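Local coordinates for tungstate ABC transporter, periplasmic tungstate-binding protein (Geobacter sulfurreducens, PDB 3LR1), which probably binds tungstate in the periplasm and delivers it to the membrane components of an ABC transporter, at residues P27-K30 with V34-D37. Sequence-based numbering, arbitrary orientation.
Sequences PFEK and VKVD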
loop_
_atom_site.group_PDB
_atom_site.type_symbol
_atom_site.label_atom_id
_atom_site.label_comp_id
_atom_site.label_asym_id
_atom_site.label_seq_id
_atom_site.Cartn_x
_atom_site.Cartn_y
_atom_site.Cartn_z
ATOM N N PRO A 27 5.648 -3.897 20.219
ATOM C CA PRO A 27 5.554 -5.122 21.019
ATOM C C PRO A 27 6.453 -6.239 20.554
ATOM O O PRO A 27 6.984 -6.945 21.379
ATOM C CB PRO A 27 4.117 -5.527 20.859
ATOM C CG PRO A 27 3.412 -4.212 20.415
ATOM C CD PRO A 27 4.368 -3.577 19.539
ATOM N N PHE A 28 6.638 -6.383 19.238
ATOM C CA PHE A 28 7.606 -7.354 18.674
ATOM C C PHE A 28 9.025 -6.988 19.065
ATOM O O PHE A 28 9.821 -7.866 19.456
ATOM C CB PHE A 28 7.466 -7.429 17.163
ATOM C CG PHE A 28 8.431 -8.347 16.500
ATOM C CD1 PHE A 28 8.182 -9.692 16.514
ATOM C CD2 PHE A 28 9.651 -7.858 15.954
ATOM C CE1 PHE A 28 9.117 -10.602 15.958
ATOM C CE2 PHE A 28 10.578 -8.710 15.349
ATOM C CZ PHE A 28 10.331 -10.084 15.346
ATOM N N GLU A 29 9.371 -5.711 18.947
ATOM C CA GLU A 29 10.717 -5.258 19.321
ATOM C C GLU A 29 11.031 -5.554 20.780
ATOM O O GLU A 29 12.115 -6.059 21.118
ATOM C CB GLU A 29 10.894 -3.778 18.988
ATOM C CG GLU A 29 10.854 -3.497 17.452
ATOM C CD GLU A 29 10.828 -2.007 17.071
ATOM O OE1 GLU A 29 10.023 -1.228 17.666
ATOM O OE2 GLU A 29 11.609 -1.620 16.172
ATOM N N LYS A 30 10.057 -5.281 21.648
ATOM C CA LYS A 30 10.230 -5.544 23.082
ATOM C C LYS A 30 10.352 -7.027 23.336
ATOM O O LYS A 30 11.214 -7.469 24.094
ATOM C CB LYS A 30 9.056 -4.946 23.852
ATOM C CG LYS A 30 9.184 -5.056 25.345
ATOM C CD LYS A 30 8.090 -4.257 26.060
ATOM C CE LYS A 30 8.332 -4.261 27.558
ATOM N NZ LYS A 30 9.601 -3.619 28.008
ATOM N N VAL A 34 14.919 -6.511 19.827
ATOM C CA VAL A 34 15.418 -6.180 18.480
ATOM C C VAL A 34 14.857 -4.860 18.034
ATOM O O VAL A 34 13.860 -4.370 18.564
ATOM C CB VAL A 34 15.069 -7.229 17.457
ATOM C CG1 VAL A 34 15.644 -8.584 17.894
ATOM C CG2 VAL A 34 13.568 -7.341 17.316
ATOM N N LYS A 35 15.480 -4.314 17.015
ATOM C CA LYS A 35 14.971 -3.136 16.356
ATOM C C LYS A 35 14.557 -3.579 14.950
ATOM O O LYS A 35 15.316 -4.298 14.296
ATOM C CB LYS A 35 16.099 -2.104 16.183
ATOM C CG LYS A 35 16.611 -1.457 17.435
ATOM C CD LYS A 35 15.529 -0.713 18.159
ATOM C CE LYS A 35 16.195 0.507 18.998
ATOM N NZ LYS A 35 17.532 0.107 19.595
ATOM N N VAL A 36 13.392 -3.142 14.485
ATOM C CA VAL A 36 12.967 -3.394 13.113
ATOM C C VAL A 36 13.134 -2.080 12.384
ATOM O O VAL A 36 12.391 -1.095 12.670
ATOM C CB VAL A 36 11.515 -3.928 13.020
ATOM C CG1 VAL A 36 11.062 -4.145 11.546
ATOM C CG2 VAL A 36 11.347 -5.244 13.923
ATOM N N ASP A 37 14.111 -2.042 11.455
ATOM C CA ASP A 37 14.315 -0.899 10.565
ATOM C C ASP A 37 13.333 -0.990 9.392
ATOM O O ASP A 37 13.307 -2.020 8.653
ATOM C CB ASP A 37 15.702 -0.904 9.953
ATOM C CG ASP A 37 16.798 -0.696 10.927
ATOM O OD1 ASP A 37 16.597 -0.336 12.094
ATOM O OD2 ASP A 37 17.930 -0.854 10.430
HETATM O O HOH W 1 10.632 0.346 13.901
#
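With CG anti to its carbonyl carbon (chi1 -66°) and the chain extended beyond CG, E29 reaches from the helix to the backbone N of V36, while F28 has CG anti to its backbone N (chi1 178°), which carries the CD2 and CE2 side of the ring up against V34 and V36. The E29 carboxylate accepts the backbone N-H of V36: N lies 2.9 Å from OE2 in a nearly straight bond (177°) that uses the anti lone pair. Glutamate suits this place because it is long enough to offer an acceptor to a strand N-H. A water donates to V36 O, its oxygen 2.6 Å from that atom, and over a longer 3.2 Å to E29 OE2, so carboxylate and water together satisfy both backbone polar groups of V36. The main chain closes the turn itself, V34 N giving its hydrogen to E29 O at 3.1 Å. Replacing E29 with an alanine is likely to leave V36 N without this acceptor and the bridging water with one partner fewer. Beside this polar link, V36 CG2 meets the edge of the F28 ring near its plane, 3.7 Å from CD2, and V34 CG2 approaches CE2 obliquely at 3.8 Å; the compact, branched valines fit against the flat ring in a buried apolar patch. The contact is a helix-to-strand connection in a periplasmic binding protein fold: the end of helix 20-32 turns back into strand 35-41, which pairs in parallel with strand 6-12. F28 and V36 both pack on L7 of that strand, and helix 214-224 adds L220 against F28 and L216 against V34.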